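Local structure of dipeptide Epimerase (Enterococcus faecalis V583, 3JZU) at residues A[4-9]-A[71-76]; A[157-162]-A[187-192]; A[285-290]-A[313-318]; A[296-301]-A[320-325]. The protein is a two-domain member of the mandelate racemase/muconate lactonizing enzyme family, holding a magnesium ion in its barrel domain. One frame throughout, in Å; residues are numbered along the deposited sequence.

Overall arrangement
Contact 1 lies alone in the N-terminal domain, where edge strand 3-21 meets the loop after helix 59-72. Contacts 2, 3 and 4 follow in the barrel domain. Contacts 2 and 3 each pair the two strands of a beta-alpha-beta unit, and all four strands belong to one sheet. Their centres are 16 Å apart, and they touch through the Lys159-Asp318 salt bridge. Contact 4 alternates with contact 3 along the chain: its helix 298-310 connects the two strands of contact 3. The centres of contacts 1 and 2 are 39 Å apart, on opposite sides of the chain's centre. Contacts 2, 3 and 4 all touch the bound leucine, so one ligand site draws on three parts of the barrel.

Contact 1. Residues A[4-9]-A[71-76]; sequences KQVHVR and QAIIGL
Val6 packs against Ile73 and Ile74 where the antiparallel three-stranded sheet of the N-terminal domain meets the end of helix 59-72. Val6 sits on edge strand 3-21. Ile73 and Ile74 open a type II beta turn that runs from Ile73 to Leu76. The turn is closed by a bond from Leu76 N to Ile73 O (3.0 Å). Gly75 takes a positive phi of 94° in it, and its backbone bonds to Ile3, which ties the turn to the start of the edge strand.

Between 4-9 and 71-76 the contact is apolar, with no hydrogen bond across it. Val6 and Ile73 cross at about a right angle, and Val6 CG2 meets Ile73 CD1 at 4.1 Å. The same methyl lies 4.4 Å from Ile74 CD1. Val6 thus presents one branch, CG2, to both isoleucines. It also touches Val34 of the next strand. Two residues on, Val8 rests on Leu63, Ile66 and Glu67 of helix 59-72.

Near its start the strand has a classic beta bulge, with Lys4 and Gln5 both facing Glu37. Ile74 meets the backbone here. With chi1 and chi2 both near -60°, its chain folds so that CD1 reaches the strand, 3.9 Å from Gln5 CA and 3.7 Å from Lys4 O.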
# COMPACT_ATOMS: atom_id res chain seq x y z
N LYS A 4 13.77 10.05 23.09
CA LYS A 4 14.00 9.66 24.48
C LYS A 4 13.90 8.14 24.66
O LYS A 4 14.78 7.52 25.26
CB LYS A 4 12.97 10.36 25.38
CG LYS A 4 12.99 9.98 26.85
CD LYS A 4 11.87 10.70 27.59
CE LYS A 4 11.83 10.33 29.07
NZ LYS A 4 10.79 11.12 29.78
N GLN A 5 12.82 7.57 24.15
CA GLN A 5 12.60 6.13 24.23
C GLN A 5 11.71 5.65 23.08
O GLN A 5 11.00 6.43 22.44
CB GLN A 5 11.97 5.76 25.58
CG GLN A 5 10.74 6.58 25.96
CD GLN A 5 10.48 6.59 27.47
OE1 GLN A 5 10.32 5.54 28.10
NE2 GLN A 5 10.44 7.77 28.06
N VAL A 6 11.77 4.35 22.81
CA VAL A 6 11.00 3.75 21.74
C VAL A 6 10.28 2.53 22.30
O VAL A 6 10.92 1.62 22.81
CB VAL A 6 11.91 3.30 20.60
CG1 VAL A 6 11.10 2.53 19.57
CG2 VAL A 6 12.59 4.51 19.96
N HIS A 7 8.96 2.52 22.19
CA HIS A 7 8.17 1.40 22.68
C HIS A 7 7.40 0.74 21.53
O HIS A 7 6.94 1.42 20.61
CB HIS A 7 7.19 1.88 23.75
CG HIS A 7 7.85 2.42 24.98
ND1 HIS A 7 7.15 3.02 26.01
CD2 HIS A 7 9.15 2.43 25.37
CE1 HIS A 7 7.98 3.37 26.97
NE2 HIS A 7 9.21 3.02 26.61
N VAL A 8 7.27 -0.57 21.58
CA VAL A 8 6.55 -1.28 20.54
C VAL A 8 5.66 -2.33 21.18
O VAL A 8 5.98 -2.85 22.25
CB VAL A 8 7.51 -1.95 19.53
CG1 VAL A 8 8.34 -3.04 20.22
CG2 VAL A 8 6.71 -2.53 18.36
N ARG A 9 4.53 -2.62 20.53
CA ARG A 9 3.60 -3.61 21.04
C ARG A 9 2.94 -4.35 19.87
O ARG A 9 2.82 -3.80 18.77
CB ARG A 9 2.55 -2.94 21.93
CG ARG A 9 1.60 -1.98 21.21
CD ARG A 9 0.79 -1.17 22.21
NE ARG A 9 -0.16 -0.25 21.57
CZ ARG A 9 -1.30 -0.62 20.99
NH1 ARG A 9 -1.66 -1.90 20.97
NH2 ARG A 9 -2.10 0.29 20.45
N GLN A 71 16.57 0.69 20.09
CA GLN A 71 17.70 0.85 20.98
C GLN A 71 18.90 1.48 20.31
O GLN A 71 19.86 1.85 20.99
CB GLN A 71 18.06 -0.50 21.60
CG GLN A 71 16.97 -0.97 22.57
CD GLN A 71 16.56 0.14 23.56
OE1 GLN A 71 17.31 0.47 24.48
NE2 GLN A 71 15.37 0.71 23.36
N ALA A 72 18.85 1.64 18.99
CA ALA A 72 19.96 2.26 18.27
C ALA A 72 19.74 3.72 17.86
O ALA A 72 20.67 4.37 17.40
CB ALA A 72 20.35 1.43 17.05
N ILE A 73 18.53 4.24 18.02
CA ILE A 73 18.26 5.62 17.63
C ILE A 73 18.02 6.57 18.79
O ILE A 73 17.63 7.72 18.59
CB ILE A 73 17.07 5.71 16.66
CG1 ILE A 73 15.78 5.27 17.35
CG2 ILE A 73 17.35 4.87 15.42
CD1 ILE A 73 14.56 5.33 16.45
N ILE A 74 18.26 6.09 20.01
CA ILE A 74 18.08 6.92 21.19
C ILE A 74 18.99 8.14 21.10
O ILE A 74 20.19 8.01 20.85
CB ILE A 74 18.44 6.14 22.47
CG1 ILE A 74 17.52 4.92 22.59
CG2 ILE A 74 18.34 7.05 23.70
CD1 ILE A 74 16.04 5.24 22.58
N GLY A 75 18.41 9.33 21.27
CA GLY A 75 19.21 10.54 21.20
C GLY A 75 19.24 11.22 19.84
O GLY A 75 19.72 12.35 19.72
N LEU A 76 18.73 10.55 18.82
CA LEU A 76 18.73 11.12 17.48
C LEU A 76 17.57 12.09 17.26
O LEU A 76 16.56 12.03 17.95
CB LEU A 76 18.65 10.00 16.44
CG LEU A 76 19.80 9.00 16.41
CD1 LEU A 76 19.66 8.14 15.16
CD2 LEU A 76 21.14 9.74 16.39

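Contact 2. Residues A[157-162]-A[187-192]; sequences TLKIKV and RLDANQ. With MG (magnesium ion), chain K; TYR (tyrosine), chain J; LEU (leucine), chain I.
Lys161 and Asp189 meet in the beta-alpha-beta unit made by strand 157-161, helix 166-180 and strand 185-189 of the barrel. The backbones pair in parallel. Ile160 uses both its N and its O on strand 185-189: N donates to Arg187 O (2.7 Å), and O accepts from Asp189 N.

The apolar contacts lie on the helix side of the sheet, where Ile160 CD1 and Leu188 CD2 touch at 3.8 Å with the chains side by side. On the other face, Thr157 CG2 sits over the centre of the Arg187 guanidinium. That group forms salt bridges with Glu212 and Asp132.

The charged groups gather round the ligands. Asp189 OD2 binds the magnesium ion at 2.3 Å, and Glu215 and Asp240 also bind it. Lys161 NZ forms a salt bridge with the same OD2 (2.7 Å), meeting it from above the carboxylate plane, and bonds to Asn191 OD1 and leucine O. Asn191 ND2 donates to tyrosine OXT (2.9 Å). Asp189 OD1 accepts from Asn191 N in an Asx turn. Lys159, fully extended, bonds to tyrosine O (3.0 Å) and bridges to Asp318.

The metal and the two lysine nitrogens thus converge on carboxylate and carbonyl oxygens of Asp189 and the two ligands.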
# COMPACT_ATOMS: atom_id res chain seq x y z
N THR A 157 -14.46 3.22 -8.16
CA THR A 157 -13.37 2.42 -8.68
C THR A 157 -13.24 1.15 -7.85
O THR A 157 -13.09 1.22 -6.63
CB THR A 157 -12.03 3.16 -8.64
OG1 THR A 157 -12.12 4.38 -9.39
CG2 THR A 157 -10.94 2.28 -9.25
N LEU A 158 -13.30 -0.00 -8.51
CA LEU A 158 -13.20 -1.29 -7.82
C LEU A 158 -11.95 -2.03 -8.25
O LEU A 158 -11.62 -2.07 -9.43
CB LEU A 158 -14.42 -2.16 -8.15
CG LEU A 158 -15.80 -1.54 -7.89
CD1 LEU A 158 -16.89 -2.46 -8.42
CD2 LEU A 158 -15.99 -1.28 -6.39
N LYS A 159 -11.24 -2.63 -7.29
CA LYS A 159 -10.05 -3.41 -7.60
C LYS A 159 -10.47 -4.87 -7.52
O LYS A 159 -10.86 -5.36 -6.46
CB LYS A 159 -8.93 -3.11 -6.59
CG LYS A 159 -7.66 -3.92 -6.81
CD LYS A 159 -6.50 -3.37 -5.97
CE LYS A 159 -5.27 -4.24 -6.10
NZ LYS A 159 -4.08 -3.71 -5.36
N ILE A 160 -10.40 -5.55 -8.66
CA ILE A 160 -10.81 -6.95 -8.77
C ILE A 160 -9.65 -7.93 -8.68
O ILE A 160 -8.71 -7.88 -9.47
CB ILE A 160 -11.50 -7.22 -10.12
CG1 ILE A 160 -12.70 -6.29 -10.30
CG2 ILE A 160 -11.94 -8.68 -10.20
CD1 ILE A 160 -13.40 -6.45 -11.68
N LYS A 161 -9.72 -8.82 -7.70
CA LYS A 161 -8.68 -9.83 -7.55
C LYS A 161 -9.03 -10.98 -8.48
O LYS A 161 -10.19 -11.37 -8.59
CB LYS A 161 -8.63 -10.31 -6.10
CG LYS A 161 -8.03 -9.27 -5.14
CD LYS A 161 -6.53 -9.08 -5.40
CE LYS A 161 -5.96 -7.99 -4.50
NZ LYS A 161 -4.49 -7.78 -4.72
N VAL A 162 -8.02 -11.51 -9.17
CA VAL A 162 -8.22 -12.64 -10.07
C VAL A 162 -7.01 -13.54 -9.95
O VAL A 162 -6.03 -13.18 -9.28
CB VAL A 162 -8.35 -12.17 -11.55
CG1 VAL A 162 -9.62 -11.37 -11.76
CG2 VAL A 162 -7.14 -11.34 -11.93
N ARG A 187 -10.16 -2.03 -12.03
CA ARG A 187 -8.75 -2.38 -12.18
C ARG A 187 -8.60 -3.82 -11.69
O ARG A 187 -9.20 -4.21 -10.69
CB ARG A 187 -7.85 -1.42 -11.38
CG ARG A 187 -8.24 -1.22 -9.93
CD ARG A 187 -7.37 -0.15 -9.28
NE ARG A 187 -7.52 1.16 -9.90
CZ ARG A 187 -7.47 2.31 -9.24
NH1 ARG A 187 -7.29 2.31 -7.92
NH2 ARG A 187 -7.61 3.46 -9.89
N LEU A 188 -7.84 -4.61 -12.42
CA LEU A 188 -7.63 -6.00 -12.07
C LEU A 188 -6.27 -6.20 -11.40
O LEU A 188 -5.32 -5.45 -11.67
CB LEU A 188 -7.70 -6.89 -13.32
CG LEU A 188 -8.80 -6.64 -14.36
CD1 LEU A 188 -8.71 -7.71 -15.45
CD2 LEU A 188 -10.18 -6.66 -13.69
N ASP A 189 -6.19 -7.20 -10.52
CA ASP A 189 -4.94 -7.54 -9.85
C ASP A 189 -4.82 -9.05 -9.83
O ASP A 189 -5.58 -9.72 -9.13
CB ASP A 189 -4.92 -7.01 -8.40
CG ASP A 189 -3.55 -7.16 -7.75
OD1 ASP A 189 -2.75 -7.97 -8.26
OD2 ASP A 189 -3.28 -6.47 -6.75
N ALA A 190 -3.87 -9.60 -10.58
CA ALA A 190 -3.71 -11.05 -10.64
C ALA A 190 -2.70 -11.63 -9.67
O ALA A 190 -2.51 -12.84 -9.63
CB ALA A 190 -3.33 -11.46 -12.06
N ASN A 191 -2.08 -10.77 -8.87
CA ASN A 191 -1.07 -11.20 -7.92
C ASN A 191 -0.17 -12.33 -8.46
O ASN A 191 -0.06 -13.39 -7.86
CB ASN A 191 -1.71 -11.61 -6.58
CG ASN A 191 -2.12 -10.40 -5.74
OD1 ASN A 191 -3.31 -10.15 -5.50
ND2 ASN A 191 -1.13 -9.62 -5.30
N GLN A 192 0.44 -12.07 -9.62
CA GLN A 192 1.40 -12.98 -10.26
C GLN A 192 0.89 -14.33 -10.77
O GLN A 192 1.69 -15.20 -11.12
CB GLN A 192 2.55 -13.27 -9.31
CG GLN A 192 3.16 -12.05 -8.63
CD GLN A 192 4.13 -12.45 -7.53
OE1 GLN A 192 5.21 -12.99 -7.79
NE2 GLN A 192 3.74 -12.20 -6.29
MG MG K . -1.24 -5.72 -6.03
N TYR J . -2.95 -5.67 -1.04
CA TYR J . -1.99 -6.49 -1.78
C TYR J . -1.93 -6.17 -3.28
O TYR J . -2.04 -4.98 -3.63
CB TYR J . -2.31 -7.97 -1.59
CG TYR J . -2.30 -8.45 -0.15
CD1 TYR J . -3.30 -9.30 0.32
CD2 TYR J . -1.29 -8.07 0.73
CE1 TYR J . -3.29 -9.78 1.63
CE2 TYR J . -1.26 -8.55 2.05
CZ TYR J . -2.27 -9.40 2.49
OH TYR J . -2.26 -9.89 3.78
OXT TYR J . -1.77 -7.13 -4.07
N LEU I . -5.86 -3.57 -1.35
CA LEU I . -5.08 -4.58 -0.58
C LEU I . -4.17 -5.41 -1.49
O LEU I . -4.59 -5.81 -2.58
CB LEU I . -6.03 -5.54 0.16
CG LEU I . -7.04 -4.97 1.16
CD1 LEU I . -7.84 -6.11 1.78
CD2 LEU I . -6.32 -4.19 2.23
O HOH W 1 -5.10 -12.07 -6.56
O HOH W 2 -0.24 -7.27 -7.24

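Contact 3. Residues A[285-290]-A[313-318]; sequences GIECMI and NITRAD. With LEU (leucine), chain I.
Ile290 and Asp318 meet at the C-terminal ends of two neighbouring parallel barrel strands, 287-290 and 314-317, which helix 298-310 joins into a beta-alpha-beta unit. Asp318 N donates to Ile290 O (2.8 Å), and this bond fixes the backbone beneath a ligand-binding side chain. With CG anti to the backbone N (chi1 174°), Asp318 presents OD2 to the amino nitrogen of the bound leucine at 2.6 Å. The same oxygen forms a salt bridge with Lys159. Met289 CE rests against Asp318 CB at 3.7 Å.

Behind this layer the two strands pack residue on residue. Met289 crosses Arg316 at about a right angle, with Met289 CG 3.5 Å from Arg316 CB. On the opposite face, Ile290 CG2 touches Ala317 CB at 3.6 Å, and Ile290 CB packs on the CG2 methyl of Ile314. Ala304, Ala308 and Leu307 of helix 298-310 cover this apolar face.

The outer layer is polar and lies mostly toward the start of the strands. Asn313 ND2 donates to a lone pair of Ile286 O at 2.9 Å, with the acceptor in the amide plane, and it bonds to Asn278 too. Thr315 OG1 donates to Glu287 OE1 at 2.6 Å. Water 3 joins Thr315 OG1 to Arg316 NH1, meeting the guanidinium at its edge. Arg316 NE bridges to Glu212.

The Asp318 carboxylate lies close to the like-charged Asp132 and Asp320, and its OD2 is shared by Lys159 and the leucine amino nitrogen.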
# COMPACT_ATOMS: atom_id res chain seq x y z
N GLY A 285 8.09 9.48 -16.14
CA GLY A 285 6.75 9.55 -16.70
C GLY A 285 5.89 8.37 -16.30
O GLY A 285 4.96 7.98 -17.01
N ILE A 286 6.22 7.78 -15.16
CA ILE A 286 5.48 6.64 -14.64
C ILE A 286 4.69 7.14 -13.43
O ILE A 286 5.28 7.62 -12.46
CB ILE A 286 6.44 5.52 -14.18
CG1 ILE A 286 7.26 5.00 -15.36
CG2 ILE A 286 5.66 4.36 -13.54
CD1 ILE A 286 6.44 4.31 -16.41
N GLU A 287 3.37 7.05 -13.50
CA GLU A 287 2.54 7.46 -12.38
C GLU A 287 2.56 6.33 -11.34
O GLU A 287 2.86 5.19 -11.67
CB GLU A 287 1.10 7.70 -12.85
CG GLU A 287 0.92 9.06 -13.50
CD GLU A 287 -0.49 9.30 -14.00
OE1 GLU A 287 -1.44 8.74 -13.41
OE2 GLU A 287 -0.64 10.06 -14.97
N CYS A 288 2.25 6.66 -10.09
CA CYS A 288 2.25 5.67 -9.01
C CYS A 288 0.91 5.57 -8.29
O CYS A 288 0.17 6.54 -8.23
CB CYS A 288 3.30 6.01 -7.96
SG CYS A 288 5.03 5.94 -8.51
N MET A 289 0.61 4.39 -7.77
CA MET A 289 -0.60 4.18 -6.98
C MET A 289 -0.10 3.79 -5.60
O MET A 289 0.83 2.99 -5.47
CB MET A 289 -1.45 3.04 -7.53
CG MET A 289 -2.63 2.70 -6.62
SD MET A 289 -3.76 1.47 -7.31
CE MET A 289 -3.10 -0.04 -6.70
N ILE A 290 -0.70 4.36 -4.57
CA ILE A 290 -0.31 4.04 -3.20
C ILE A 290 -1.16 2.82 -2.83
O ILE A 290 -2.37 2.80 -3.10
CB ILE A 290 -0.59 5.24 -2.26
CG1 ILE A 290 -0.01 4.97 -0.86
CG2 ILE A 290 -2.09 5.52 -2.17
CD1 ILE A 290 1.50 4.91 -0.83
N ASN A 313 2.35 13.03 -8.39
CA ASN A 313 2.51 11.82 -9.19
C ASN A 313 1.85 10.55 -8.64
O ASN A 313 1.75 9.55 -9.34
CB ASN A 313 4.00 11.56 -9.46
CG ASN A 313 4.22 10.52 -10.53
OD1 ASN A 313 3.80 10.70 -11.69
ND2 ASN A 313 4.88 9.42 -10.17
N ILE A 314 1.42 10.57 -7.38
CA ILE A 314 0.73 9.41 -6.83
C ILE A 314 -0.73 9.73 -7.13
O ILE A 314 -1.45 10.34 -6.33
CB ILE A 314 0.99 9.25 -5.32
CG1 ILE A 314 2.50 9.22 -5.08
CG2 ILE A 314 0.37 7.93 -4.83
CD1 ILE A 314 2.91 8.92 -3.65
N THR A 315 -1.15 9.29 -8.31
CA THR A 315 -2.48 9.57 -8.84
C THR A 315 -3.58 8.58 -8.52
O THR A 315 -4.74 8.87 -8.76
CB THR A 315 -2.40 9.69 -10.37
OG1 THR A 315 -1.97 8.44 -10.91
CG2 THR A 315 -1.39 10.77 -10.76
N ARG A 316 -3.22 7.42 -8.00
CA ARG A 316 -4.21 6.42 -7.66
C ARG A 316 -4.02 5.96 -6.23
O ARG A 316 -2.93 6.10 -5.67
CB ARG A 316 -4.08 5.21 -8.58
CG ARG A 316 -4.44 5.46 -10.04
CD ARG A 316 -4.31 4.15 -10.82
NE ARG A 316 -4.74 4.25 -12.21
CZ ARG A 316 -4.01 4.77 -13.19
NH1 ARG A 316 -2.79 5.23 -12.96
NH2 ARG A 316 -4.50 4.80 -14.43
N ALA A 317 -5.08 5.42 -5.64
CA ALA A 317 -4.98 4.93 -4.27
C ALA A 317 -5.78 3.66 -4.04
O ALA A 317 -6.89 3.50 -4.54
CB ALA A 317 -5.44 6.01 -3.29
N ASP A 318 -5.18 2.76 -3.27
CA ASP A 318 -5.79 1.50 -2.89
C ASP A 318 -5.45 1.34 -1.41
O ASP A 318 -4.56 0.58 -1.04
CB ASP A 318 -5.19 0.35 -3.73
CG ASP A 318 -5.69 -1.03 -3.29
OD1 ASP A 318 -6.91 -1.19 -3.12
OD2 ASP A 318 -4.86 -1.95 -3.14
N LEU I . -5.86 -3.57 -1.35
CA LEU I . -5.08 -4.58 -0.58
C LEU I . -4.17 -5.41 -1.49
O LEU I . -4.59 -5.81 -2.58
CB LEU I . -6.03 -5.54 0.16
CG LEU I . -7.04 -4.97 1.16
CD1 LEU I . -7.84 -6.11 1.78
CD2 LEU I . -6.32 -4.19 2.23
O HOH W 3 -1.49 5.82 -10.75

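Contact 4. Residues A[296-301]-A[320-325]; sequences ETTIGI and DATFGL. With LEU (leucine), chain I.
Ile301 of helix 298-310 leans on Ala321 and Thr322, in the loop that follows strand 314-317. Its CB starts the contact, 4.0 Å from Thr322 CG2. CG1 lies beside the backbone N (chi1 -64°), and this sends the longer branch along the loop. CG1 is 3.8 Å from the same Thr322 methyl. A further bend at chi2 (-63°) carries CD1 to Ala321 CB at 3.7 Å. The isoleucine therefore passes over one methyl and ends on the next.

Those two methyls also meet the backbone at the start of the helix. Ala321 CB lies 3.5 Å from Glu296 O, and Thr322 CG2 lies 3.9 Å from Thr298 N. Neither Glu296 O nor Thr298 N has a hydrogen-bond partner in the model, so two buried polar atoms face methyl groups here. Leu325 closes the far end. It crosses Thr297 at about a right angle, and its CD1 is 3.7 Å from Thr297 CB.

The polar ends turn to other partners. Thr322 OG1 bonds to Ser335 O. Thr297 stands at the N-cap position without capping the helix, and its OG1 bonds to Glu47 instead. The other carboxylate oxygen of Glu47 accepts from Gly300 N in the first turn. Asp320 OD1 accepts from the bound leucine N at 2.8 Å, while Ala321 CA touches leucine CD2.

The contact thus lies between the barrel and the N-terminal domain: Leu325 packs on Ile13 and Leu15 of strand 3-21 and Ala29 of strand 24-38, and Ile299 reaches Ile33 and Glu47 of strands 24-38 and 43-48.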
# COMPACT_ATOMS: atom_id res chain seq x y z
N GLU A 296 -2.26 -4.03 7.79
CA GLU A 296 -2.07 -2.70 8.35
C GLU A 296 -3.34 -2.13 8.92
O GLU A 296 -4.43 -2.52 8.52
CB GLU A 296 -1.54 -1.74 7.29
CG GLU A 296 -0.26 -2.17 6.64
CD GLU A 296 0.16 -1.17 5.58
OE1 GLU A 296 0.41 0.00 5.96
OE2 GLU A 296 0.20 -1.55 4.39
N THR A 297 -3.20 -1.19 9.85
CA THR A 297 -4.36 -0.54 10.46
C THR A 297 -4.30 0.96 10.22
O THR A 297 -3.59 1.42 9.33
CB THR A 297 -4.43 -0.82 11.97
OG1 THR A 297 -3.32 -0.20 12.63
CG2 THR A 297 -4.42 -2.32 12.22
N THR A 298 -5.05 1.71 11.02
CA THR A 298 -5.12 3.16 10.88
C THR A 298 -3.78 3.88 10.75
O THR A 298 -3.63 4.82 9.96
CB THR A 298 -5.85 3.80 12.07
OG1 THR A 298 -6.98 3.00 12.43
CG2 THR A 298 -6.31 5.20 11.70
N ILE A 299 -2.80 3.45 11.54
CA ILE A 299 -1.49 4.08 11.52
C ILE A 299 -0.85 3.99 10.13
O ILE A 299 -0.55 5.02 9.51
CB ILE A 299 -0.56 3.46 12.59
CG1 ILE A 299 -1.20 3.65 13.98
CG2 ILE A 299 0.82 4.10 12.55
CD1 ILE A 299 -0.45 3.02 15.11
N GLY A 300 -0.68 2.77 9.63
CA GLY A 300 -0.08 2.59 8.31
C GLY A 300 -0.87 3.25 7.18
O GLY A 300 -0.30 3.89 6.30
N ILE A 301 -2.19 3.10 7.23
CA ILE A 301 -3.06 3.66 6.21
C ILE A 301 -3.04 5.19 6.20
O ILE A 301 -2.94 5.81 5.13
CB ILE A 301 -4.50 3.16 6.39
CG1 ILE A 301 -4.54 1.64 6.19
CG2 ILE A 301 -5.44 3.83 5.41
CD1 ILE A 301 -4.16 1.19 4.77
N ASP A 320 -7.51 0.41 1.51
CA ASP A 320 -8.75 -0.15 2.04
C ASP A 320 -8.55 -1.15 3.18
O ASP A 320 -9.47 -1.87 3.53
CB ASP A 320 -9.52 -0.81 0.88
CG ASP A 320 -8.67 -1.83 0.10
OD1 ASP A 320 -7.44 -1.88 0.31
OD2 ASP A 320 -9.24 -2.58 -0.73
N ALA A 321 -7.37 -1.18 3.78
CA ALA A 321 -7.15 -2.12 4.87
C ALA A 321 -8.05 -1.88 6.09
O ALA A 321 -8.49 -2.85 6.72
CB ALA A 321 -5.68 -2.11 5.30
N THR A 322 -8.34 -0.62 6.42
CA THR A 322 -9.17 -0.34 7.59
C THR A 322 -10.61 -0.77 7.43
O THR A 322 -11.30 -1.03 8.43
CB THR A 322 -9.18 1.16 7.98
OG1 THR A 322 -9.77 1.94 6.93
CG2 THR A 322 -7.77 1.66 8.25
N PHE A 323 -11.09 -0.84 6.19
CA PHE A 323 -12.48 -1.22 5.95
C PHE A 323 -12.80 -2.64 6.44
O PHE A 323 -13.95 -2.96 6.72
CB PHE A 323 -12.83 -1.13 4.46
CG PHE A 323 -12.45 0.19 3.81
CD1 PHE A 323 -12.30 1.35 4.57
CD2 PHE A 323 -12.27 0.27 2.43
CE1 PHE A 323 -11.97 2.56 3.97
CE2 PHE A 323 -11.93 1.49 1.82
CZ PHE A 323 -11.79 2.63 2.60
N GLY A 324 -11.77 -3.47 6.54
CA GLY A 324 -11.98 -4.84 6.98
C GLY A 324 -11.65 -5.12 8.44
O GLY A 324 -11.80 -6.25 8.90
N LEU A 325 -11.21 -4.09 9.17
CA LEU A 325 -10.85 -4.27 10.57
C LEU A 325 -12.04 -4.31 11.54
O LEU A 325 -12.97 -3.52 11.44
CB LEU A 325 -9.92 -3.15 11.01
CG LEU A 325 -8.58 -3.01 10.29
CD1 LEU A 325 -7.83 -1.80 10.86
CD2 LEU A 325 -7.77 -4.28 10.48
N LEU I . -5.86 -3.57 -1.35
CA LEU I . -5.08 -4.58 -0.58
C LEU I . -4.17 -5.41 -1.49
O LEU I . -4.59 -5.81 -2.58
CB LEU I . -6.03 -5.54 0.16
CG LEU I . -7.04 -4.97 1.16
CD1 LEU I . -7.84 -6.11 1.78
CD2 LEU I . -6.32 -4.19 2.23